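Serpin48 (Tenebrio molitor, PDB 3OZQ) specifically inhibits the protease SPE in insect innate immunity, as a member of the serpin family. Local coordinates at residues 200-214 and 257-270. Numbering follows the deposited sequence.
Sequences DTMYLDEQYFNYYEC and HNLTKQLVNVALPK
Leu204 and Val266 meet on the face of an antiparallel ladder that carries Met202, Phe209 and Leu268, all five side chains buried; Leu204 CB presses on Val266 CG2 at 3.4 Å, tighter than usual for two carbons. Met202 and Leu268 lie side by side, and the Phe209 ring takes Val266 CG1 at its edge; Phe179 touches both Met202 and Val266. The ladder turns a corner at a G1 beta bulge: two residues, Glu206 and Gln207, stand opposite the single Val264, Glu206 in the left-handed backbone conformation. Here Asn265 OD1 accepts a short 2.6 Å bond from Glu206 N, nearly along the C=O axis, so a side chain serves the backbone N-H at the corner. Past it, Leu263 CB sits over one face of the exposed Tyr208 ring, 4.0 Å from its centroid. The far end is wetter: one water donates to both Asn210 OD1 and Leu259 O, and a second is bound by His257 ND1, Asn258 ND2 and, weakly, Tyr212 OH. With CG anti to the backbone N (chi1 -169°), Tyr212 brings its ring face over His257 CB. Strand 260-269 thus follows the chain from serpin sheet C (200-205) into sheet B (207-214), waters supplementing the last backbone pair and the Tyr212-His257 contact.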
ATOM      1  N   ASP A 200      -8.801  -9.182  21.228  1.00 48.77           N
ATOM      2  CA  ASP A 200      -9.590 -10.157  20.494  1.00 41.88           C
ATOM      3  C   ASP A 200      -8.698 -10.944  19.543  1.00 46.74           C
ATOM      4  O   ASP A 200      -7.974 -10.362  18.730  1.00 42.08           O
ATOM      5  CB  ASP A 200     -10.690  -9.427  19.728  1.00 47.10           C
ATOM      6  CG  ASP A 200     -11.605  -8.637  20.649  1.00 50.08           C
ATOM      7  OD1 ASP A 200     -12.065  -9.224  21.652  1.00 53.05           O
ATOM      8  OD2 ASP A 200     -11.844  -7.432  20.393  1.00 60.22           O
ATOM      9  N   THR A 201      -8.752 -12.268  19.655  1.00 38.24           N
ATOM     10  CA  THR A 201      -7.897 -13.138  18.875  1.00 39.29           C
ATOM     11  C   THR A 201      -8.734 -14.250  18.244  1.00 41.48           C
ATOM     12  O   THR A 201      -9.623 -14.811  18.885  1.00 43.24           O
ATOM     13  CB  THR A 201      -6.762 -13.705  19.758  1.00 40.72           C
ATOM     14  OG1 THR A 201      -5.949 -12.620  20.234  1.00 38.88           O
ATOM     15  CG2 THR A 201      -5.895 -14.683  18.982  1.00 38.52           C
ATOM     16  N   MET A 202      -8.456 -14.542  16.977  1.00 41.22           N
ATOM     17  CA  MET A 202      -9.203 -15.523  16.203  1.00 41.18           C
ATOM     18  C   MET A 202      -8.389 -16.803  16.072  1.00 39.04           C
ATOM     19  O   MET A 202      -7.163 -16.753  16.046  1.00 37.67           O
ATOM     20  CB  MET A 202      -9.505 -14.982  14.798  1.00 40.90           C
ATOM     21  CG  MET A 202      -9.945 -13.533  14.739  1.00 40.81           C
ATOM     22  SD  MET A 202     -10.287 -13.024  13.028  1.00 42.91           S
ATOM     23  CE  MET A 202      -8.648 -13.162  12.323  1.00 39.88           C
ATOM     24  N   TYR A 203      -9.068 -17.940  15.956  1.00 40.98           N
ATOM     25  CA  TYR A 203      -8.391 -19.232  15.973  1.00 37.13           C
ATOM     26  C   TYR A 203      -8.828 -20.156  14.843  1.00 40.22           C
ATOM     27  O   TYR A 203     -10.015 -20.363  14.617  1.00 45.31           O
ATOM     28  CB  TYR A 203      -8.578 -19.921  17.347  1.00 42.10           C
ATOM     29  CG  TYR A 203      -7.887 -19.187  18.470  1.00 38.93           C
ATOM     30  CD1 TYR A 203      -6.609 -19.554  18.881  1.00 39.02           C
ATOM     31  CD2 TYR A 203      -8.499 -18.112  19.104  1.00 36.60           C
ATOM     32  CE1 TYR A 203      -5.965 -18.881  19.894  1.00 34.87           C
ATOM     33  CE2 TYR A 203      -7.861 -17.429  20.116  1.00 39.41           C
ATOM     34  CZ  TYR A 203      -6.593 -17.818  20.503  1.00 37.76           C
ATOM     35  OH  TYR A 203      -5.949 -17.124  21.494  1.00 39.39           O
ATOM     36  N   LEU A 204      -7.850 -20.718  14.140  1.00 41.28           N
ATOM     37  CA  LEU A 204      -8.112 -21.692  13.086  1.00 43.33           C
ATOM     38  C   LEU A 204      -7.142 -22.852  13.212  1.00 46.19           C
ATOM     39  O   LEU A 204      -5.929 -22.657  13.150  1.00 47.22           O
ATOM     40  CB  LEU A 204      -7.957 -21.048  11.707  1.00 47.49           C
ATOM     41  CG  LEU A 204      -9.082 -21.190  10.684  1.00 48.52           C
ATOM     42  CD1 LEU A 204      -8.655 -20.588   9.328  1.00 44.57           C
ATOM     43  CD2 LEU A 204      -9.496 -22.635  10.529  1.00 45.62           C
ATOM     44  N   ASP A 205      -7.678 -24.061  13.373  1.00 46.19           N
ATOM     45  CA  ASP A 205      -6.858 -25.244  13.631  1.00 49.59           C
ATOM     46  C   ASP A 205      -6.780 -26.239  12.479  1.00 49.20           C
ATOM     47  O   ASP A 205      -7.658 -26.294  11.617  1.00 50.54           O
ATOM     48  CB  ASP A 205      -7.373 -25.991  14.865  1.00 51.30           C
ATOM     49  CG  ASP A 205      -7.377 -25.135  16.109  1.00 51.82           C
ATOM     50  OD1 ASP A 205      -6.476 -24.276  16.246  1.00 55.22           O
ATOM     51  OD2 ASP A 205      -8.285 -25.329  16.946  1.00 56.93           O
ATOM     52  N   GLU A 206      -5.719 -27.036  12.497  1.00 44.31           N
ATOM     53  CA  GLU A 206      -5.562 -28.154  11.575  1.00 54.69           C
ATOM     54  C   GLU A 206      -5.834 -27.794  10.113  1.00 54.23           C
ATOM     55  O   GLU A 206      -6.484 -28.555   9.397  1.00 51.05           O
ATOM     56  CB  GLU A 206      -6.466 -29.316  12.002  1.00 58.55           C
ATOM     57  CG  GLU A 206      -6.169 -29.864  13.389  1.00 60.46           C
ATOM     58  CD  GLU A 206      -7.417 -30.401  14.103  1.00 69.36           C
ATOM     59  OE1 GLU A 206      -7.661 -29.990  15.265  1.00 64.04           O
ATOM     60  OE2 GLU A 206      -8.153 -31.225  13.508  1.00 65.53           O
ATOM     61  N   GLN A 207      -5.334 -26.640   9.674  1.00 55.03           N
ATOM     62  CA  GLN A 207      -5.443 -26.245   8.275  1.00 45.32           C
ATOM     63  C   GLN A 207      -4.087 -26.390   7.604  1.00 49.90           C
ATOM     64  O   GLN A 207      -3.051 -26.271   8.259  1.00 50.01           O
ATOM     65  CB  GLN A 207      -5.910 -24.792   8.156  1.00 52.97           C
ATOM     66  CG  GLN A 207      -7.234 -24.485   8.838  1.00 51.44           C
ATOM     67  CD  GLN A 207      -8.422 -25.072   8.102  1.00 55.46           C
ATOM     68  OE1 GLN A 207      -9.503 -25.222   8.672  1.00 61.05           O
ATOM     69  NE2 GLN A 207      -8.231 -25.400   6.830  1.00 54.66           N
ATOM     70  N   TYR A 208      -4.092 -26.646   6.299  1.00 50.51           N
ATOM     71  CA  TYR A 208      -2.853 -26.681   5.532  1.00 49.58           C
ATOM     72  C   TYR A 208      -2.628 -25.341   4.836  1.00 46.87           C
ATOM     73  O   TYR A 208      -3.332 -24.990   3.886  1.00 47.60           O
ATOM     74  CB  TYR A 208      -2.847 -27.828   4.517  1.00 50.75           C
ATOM     75  CG  TYR A 208      -2.403 -29.154   5.105  1.00 52.86           C
ATOM     76  CD1 TYR A 208      -1.055 -29.471   5.215  1.00 52.44           C
ATOM     77  CD2 TYR A 208      -3.332 -30.077   5.564  1.00 57.09           C
ATOM     78  CE1 TYR A 208      -0.638 -30.684   5.759  1.00 55.68           C
ATOM     79  CE2 TYR A 208      -2.930 -31.294   6.116  1.00 57.42           C
ATOM     80  CZ  TYR A 208      -1.580 -31.591   6.209  1.00 58.32           C
ATOM     81  OH  TYR A 208      -1.170 -32.797   6.748  1.00 60.94           O
ATOM     82  N   PHE A 209      -1.641 -24.600   5.323  1.00 44.79           N
ATOM     83  CA  PHE A 209      -1.321 -23.282   4.783  1.00 43.50           C
ATOM     84  C   PHE A 209       0.146 -23.240   4.433  1.00 44.68           C
ATOM     85  O   PHE A 209       0.954 -23.923   5.055  1.00 47.24           O
ATOM     86  CB  PHE A 209      -1.611 -22.192   5.824  1.00 39.45           C
ATOM     87  CG  PHE A 209      -3.071 -21.979   6.093  1.00 40.98           C
ATOM     88  CD1 PHE A 209      -3.526 -21.751   7.386  1.00 44.38           C
ATOM     89  CD2 PHE A 209      -3.991 -21.985   5.055  1.00 44.38           C
ATOM     90  CE1 PHE A 209      -4.877 -21.545   7.639  1.00 43.50           C
ATOM     91  CE2 PHE A 209      -5.338 -21.778   5.297  1.00 38.29           C
ATOM     92  CZ  PHE A 209      -5.783 -21.557   6.588  1.00 43.31           C
ATOM     93  N   ASN A 210       0.493 -22.422   3.442  1.00 48.52           N
ATOM     94  CA  ASN A 210       1.885 -22.190   3.124  1.00 45.85           C
ATOM     95  C   ASN A 210       2.638 -21.666   4.333  1.00 45.72           C
ATOM     96  O   ASN A 210       2.215 -20.715   4.991  1.00 43.39           O
ATOM     97  CB  ASN A 210       2.014 -21.250   1.925  1.00 50.59           C
ATOM     98  CG  ASN A 210       1.755 -21.963   0.618  1.00 54.67           C
ATOM     99  OD1 ASN A 210       2.341 -23.010   0.351  1.00 57.21           O
ATOM    100  ND2 ASN A 210       0.857 -21.421  -0.190  1.00 54.53           N
ATOM    101  N   TYR A 211       3.761 -22.303   4.615  1.00 45.79           N
ATOM    102  CA  TYR A 211       4.470 -22.103   5.862  1.00 41.92           C
ATOM    103  C   TYR A 211       5.956 -22.182   5.587  1.00 46.34           C
ATOM    104  O   TYR A 211       6.391 -22.925   4.706  1.00 50.40           O
ATOM    105  CB  TYR A 211       4.045 -23.197   6.850  1.00 50.61           C
ATOM    106  CG  TYR A 211       4.792 -23.203   8.162  1.00 49.40           C
ATOM    107  CD1 TYR A 211       4.260 -22.586   9.287  1.00 48.96           C
ATOM    108  CD2 TYR A 211       6.024 -23.838   8.282  1.00 48.51           C
ATOM    109  CE1 TYR A 211       4.936 -22.596  10.499  1.00 50.71           C
ATOM    110  CE2 TYR A 211       6.710 -23.851   9.490  1.00 51.85           C
ATOM    111  CZ  TYR A 211       6.158 -23.232  10.594  1.00 50.21           C
ATOM    112  OH  TYR A 211       6.829 -23.239  11.797  1.00 55.18           O
ATOM    113  N   TYR A 212       6.743 -21.420   6.331  1.00 44.59           N
ATOM    114  CA  TYR A 212       8.186 -21.441   6.135  1.00 49.64           C
ATOM    115  C   TYR A 212       8.941 -21.008   7.379  1.00 50.96           C
ATOM    116  O   TYR A 212       8.554 -20.059   8.057  1.00 50.43           O
ATOM    117  CB  TYR A 212       8.581 -20.549   4.954  1.00 52.63           C
ATOM    118  CG  TYR A 212      10.019 -20.718   4.530  1.00 57.23           C
ATOM    119  CD1 TYR A 212      10.964 -19.733   4.788  1.00 57.27           C
ATOM    120  CD2 TYR A 212      10.434 -21.874   3.881  1.00 59.38           C
ATOM    121  CE1 TYR A 212      12.286 -19.896   4.409  1.00 58.92           C
ATOM    122  CE2 TYR A 212      11.750 -22.044   3.495  1.00 62.07           C
ATOM    123  CZ  TYR A 212      12.671 -21.056   3.764  1.00 60.96           C
ATOM    124  OH  TYR A 212      13.979 -21.234   3.373  1.00 71.64           O
ATOM    125  N   GLU A 213      10.031 -21.702   7.674  1.00 47.02           N
ATOM    126  CA  GLU A 213      10.884 -21.302   8.779  1.00 49.54           C
ATOM    127  C   GLU A 213      12.175 -20.732   8.221  1.00 55.32           C
ATOM    128  O   GLU A 213      13.018 -21.475   7.714  1.00 53.70           O
ATOM    129  CB  GLU A 213      11.159 -22.490   9.712  1.00 55.29           C
ATOM    130  CG  GLU A 213       9.931 -22.964  10.500  1.00 52.13           C
ATOM    131  CD  GLU A 213      10.160 -24.296  11.217  1.00 61.99           C
ATOM    132  OE1 GLU A 213       9.174 -24.877  11.732  1.00 48.90           O
ATOM    133  OE2 GLU A 213      11.324 -24.759  11.254  1.00 62.06           O
ATOM    134  N   CYS A 214      12.312 -19.409   8.291  1.00 54.18           N
ATOM    135  CA  CYS A 214      13.514 -18.740   7.807  1.00 53.32           C
ATOM    136  C   CYS A 214      14.566 -18.711   8.900  1.00 53.59           C
ATOM    137  O   CYS A 214      14.401 -18.035   9.915  1.00 50.75           O
ATOM    138  CB  CYS A 214      13.215 -17.313   7.319  1.00 56.62           C
ATOM    139  SG  CYS A 214      14.595 -16.547   6.393  1.00 61.50           S
ATOM    140  N   HIS A 257       9.840 -16.845  -0.690  1.00 65.71           N
ATOM    141  CA  HIS A 257      10.476 -18.012  -0.091  1.00 62.94           C
ATOM    142  C   HIS A 257       9.829 -19.299  -0.579  1.00 66.07           C
ATOM    143  O   HIS A 257       8.716 -19.281  -1.110  1.00 64.53           O
ATOM    144  CB  HIS A 257      10.411 -17.942   1.434  1.00 59.82           C
ATOM    145  CG  HIS A 257      11.200 -16.816   2.026  1.00 61.61           C
ATOM    146  ND1 HIS A 257      12.577 -16.827   2.096  1.00 60.70           N
ATOM    147  CD2 HIS A 257      10.806 -15.644   2.579  1.00 58.95           C
ATOM    148  CE1 HIS A 257      12.997 -15.711   2.667  1.00 62.45           C
ATOM    149  NE2 HIS A 257      11.941 -14.976   2.970  1.00 60.64           N
ATOM    150  N   ASN A 258      10.532 -20.412  -0.390  1.00 65.29           N
ATOM    151  CA  ASN A 258      10.030 -21.725  -0.780  1.00 68.21           C
ATOM    152  C   ASN A 258       8.958 -22.216   0.179  1.00 66.25           C
ATOM    153  O   ASN A 258       9.164 -23.189   0.909  1.00 63.29           O
ATOM    154  CB  ASN A 258      11.174 -22.743  -0.821  1.00 73.67           C
ATOM    155  CG  ASN A 258      12.320 -22.299  -1.712  1.00 76.51           C
ATOM    156  OD1 ASN A 258      12.460 -22.769  -2.844  1.00 81.47           O
ATOM    157  ND2 ASN A 258      13.147 -21.387  -1.205  1.00 72.20           N
ATOM    158  N   LEU A 259       7.815 -21.542   0.176  1.00 63.90           N
ATOM    159  CA  LEU A 259       6.739 -21.873   1.104  1.00 63.97           C
ATOM    160  C   LEU A 259       6.020 -23.149   0.677  1.00 58.27           C
ATOM    161  O   LEU A 259       5.645 -23.302  -0.486  1.00 60.00           O
ATOM    162  CB  LEU A 259       5.749 -20.708   1.195  1.00 61.11           C
ATOM    163  CG  LEU A 259       6.383 -19.330   1.420  1.00 61.16           C
ATOM    164  CD1 LEU A 259       5.486 -18.229   0.873  1.00 64.97           C
ATOM    165  CD2 LEU A 259       6.683 -19.096   2.887  1.00 55.96           C
ATOM    166  N   THR A 260       5.835 -24.066   1.619  1.00 56.70           N
ATOM    167  CA  THR A 260       5.120 -25.306   1.341  1.00 56.24           C
ATOM    168  C   THR A 260       3.952 -25.460   2.301  1.00 54.20           C
ATOM    169  O   THR A 260       3.974 -24.916   3.403  1.00 56.09           O
ATOM    170  CB  THR A 260       6.037 -26.531   1.475  1.00 57.82           C
ATOM    171  OG1 THR A 260       6.706 -26.489   2.746  1.00 59.24           O
ATOM    172  CG2 THR A 260       7.071 -26.545   0.361  1.00 60.17           C
ATOM    173  N   LYS A 261       2.932 -26.198   1.881  1.00 52.41           N
ATOM    174  CA  LYS A 261       1.759 -26.391   2.715  1.00 52.02           C
ATOM    175  C   LYS A 261       2.035 -27.336   3.886  1.00 53.76           C
ATOM    176  O   LYS A 261       2.277 -28.528   3.700  1.00 49.28           O
ATOM    177  CB  LYS A 261       0.590 -26.906   1.876  1.00 52.81           C
ATOM    178  CG  LYS A 261       0.133 -25.929   0.813  1.00 54.77           C
ATOM    179  CD  LYS A 261      -1.385 -25.920   0.705  1.00 57.37           C
ATOM    180  CE  LYS A 261      -1.873 -24.805  -0.208  1.00 56.62           C
ATOM    181  NZ  LYS A 261      -3.363 -24.779  -0.308  1.00 63.29           N
ATOM    182  N   GLN A 262       2.000 -26.798   5.096  1.00 50.45           N
ATOM    183  CA  GLN A 262       2.161 -27.622   6.286  1.00 49.87           C
ATOM    184  C   GLN A 262       0.942 -27.503   7.175  1.00 49.04           C
ATOM    185  O   GLN A 262       0.258 -26.485   7.171  1.00 45.58           O
ATOM    186  CB  GLN A 262       3.421 -27.233   7.058  1.00 52.13           C
ATOM    187  CG  GLN A 262       4.705 -27.359   6.244  1.00 57.53           C
ATOM    188  CD  GLN A 262       5.905 -27.737   7.096  1.00 60.50           C
ATOM    189  OE1 GLN A 262       5.892 -28.756   7.783  1.00 62.22           O
ATOM    190  NE2 GLN A 262       6.949 -26.913   7.058  1.00 59.83           N
ATOM    191  N   LEU A 263       0.672 -28.554   7.940  1.00 48.89           N
ATOM    192  CA  LEU A 263      -0.455 -28.564   8.854  1.00 44.22           C
ATOM    193  C   LEU A 263      -0.154 -27.631  10.017  1.00 43.48           C
ATOM    194  O   LEU A 263       0.879 -27.749  10.668  1.00 44.84           O
ATOM    195  CB  LEU A 263      -0.681 -29.978   9.378  1.00 47.76           C
ATOM    196  CG  LEU A 263      -1.908 -30.110  10.262  1.00 48.89           C
ATOM    197  CD1 LEU A 263      -3.156 -29.776   9.456  1.00 50.95           C
ATOM    198  CD2 LEU A 263      -1.980 -31.525  10.837  1.00 52.90           C
ATOM    199  N   VAL A 264      -1.057 -26.705  10.289  1.00 38.98           N
ATOM    200  CA  VAL A 264      -0.729 -25.639  11.216  1.00 39.91           C
ATOM    201  C   VAL A 264      -1.958 -25.172  11.954  1.00 38.95           C
ATOM    202  O   VAL A 264      -3.073 -25.280  11.447  1.00 43.76           O
ATOM    203  CB  VAL A 264      -0.072 -24.435  10.448  1.00 45.96           C
ATOM    204  CG1 VAL A 264      -0.981 -23.945   9.340  1.00 39.69           C
ATOM    205  CG2 VAL A 264       0.293 -23.308  11.398  1.00 42.64           C
ATOM    206  N   ASN A 265      -1.754 -24.677  13.170  1.00 42.15           N
ATOM    207  CA  ASN A 265      -2.794 -23.969  13.895  1.00 42.30           C
ATOM    208  C   ASN A 265      -2.429 -22.495  13.904  1.00 42.23           C
ATOM    209  O   ASN A 265      -1.263 -22.145  14.058  1.00 42.97           O
ATOM    210  CB  ASN A 265      -2.913 -24.471  15.336  1.00 43.78           C
ATOM    211  CG  ASN A 265      -3.536 -25.856  15.431  1.00 50.40           C
ATOM    212  OD1 ASN A 265      -4.233 -26.309  14.524  1.00 51.97           O
ATOM    213  ND2 ASN A 265      -3.287 -26.530  16.541  1.00 48.91           N
ATOM    214  N   VAL A 266      -3.418 -21.628  13.752  1.00 41.59           N
ATOM    215  CA  VAL A 266      -3.136 -20.206  13.686  1.00 40.14           C
ATOM    216  C   VAL A 266      -3.912 -19.409  14.717  1.00 37.99           C
ATOM    217  O   VAL A 266      -5.119 -19.581  14.878  1.00 41.34           O
ATOM    218  CB  VAL A 266      -3.443 -19.628  12.289  1.00 44.61           C
ATOM    219  CG1 VAL A 266      -2.841 -20.517  11.200  1.00 44.15           C
ATOM    220  CG2 VAL A 266      -4.934 -19.499  12.106  1.00 49.09           C
ATOM    221  N   ALA A 267      -3.207 -18.524  15.405  1.00 35.98           N
ATOM    222  CA  ALA A 267      -3.845 -17.581  16.314  1.00 36.14           C
ATOM    223  C   ALA A 267      -3.526 -16.181  15.831  1.00 38.08           C
ATOM    224  O   ALA A 267      -2.390 -15.721  15.965  1.00 36.52           O
ATOM    225  CB  ALA A 267      -3.339 -17.767  17.736  1.00 36.22           C
ATOM    226  N   LEU A 268      -4.532 -15.512  15.277  1.00 36.25           N
ATOM    227  CA  LEU A 268      -4.339 -14.196  14.678  1.00 35.08           C
ATOM    228  C   LEU A 268      -5.289 -13.221  15.312  1.00 35.19           C
ATOM    229  O   LEU A 268      -6.494 -13.399  15.222  1.00 37.57           O
ATOM    230  CB  LEU A 268      -4.628 -14.253  13.177  1.00 36.20           C
ATOM    231  CG  LEU A 268      -4.407 -12.943  12.410  1.00 37.29           C
ATOM    232  CD1 LEU A 268      -2.917 -12.700  12.272  1.00 32.54           C
ATOM    233  CD2 LEU A 268      -5.081 -13.022  11.052  1.00 34.13           C
ATOM    234  N   PRO A 269      -4.749 -12.177  15.947  1.00 35.30           N
ATOM    235  CA  PRO A 269      -5.572 -11.101  16.494  1.00 35.30           C
ATOM    236  C   PRO A 269      -6.353 -10.418  15.386  1.00 41.69           C
ATOM    237  O   PRO A 269      -5.876 -10.326  14.239  1.00 37.72           O
ATOM    238  CB  PRO A 269      -4.542 -10.104  17.043  1.00 38.53           C
ATOM    239  CG  PRO A 269      -3.259 -10.863  17.145  1.00 38.70           C
ATOM    240  CD  PRO A 269      -3.308 -11.907  16.076  1.00 37.50           C
ATOM    241  N   LYS A 270      -7.532  -9.906  15.703  1.00 38.23           N
ATOM    242  CA  LYS A 270      -8.129  -8.986  14.749  1.00 40.71           C
ATOM    243  C   LYS A 270      -7.425  -7.637  14.860  1.00 41.60           C
ATOM    244  O   LYS A 270      -6.921  -7.267  15.917  1.00 39.95           O
ATOM    245  CB  LYS A 270      -9.644  -8.883  14.921  1.00 47.33           C
ATOM    246  CG  LYS A 270     -10.121  -8.492  16.301  1.00 54.43           C
ATOM    247  CD  LYS A 270     -11.636  -8.559  16.351  1.00 54.75           C
ATOM    248  CE  LYS A 270     -12.129  -9.868  15.770  1.00 50.10           C
ATOM    249  NZ  LYS A 270     -13.560  -9.756  15.373  1.00 57.03           N
TER
HETATM  250  O   HOH W   1       3.269 -23.999  -1.812  1.00 50.69           O
HETATM  251  O   HOH W   2      13.503 -19.692   1.072  1.00 64.76           O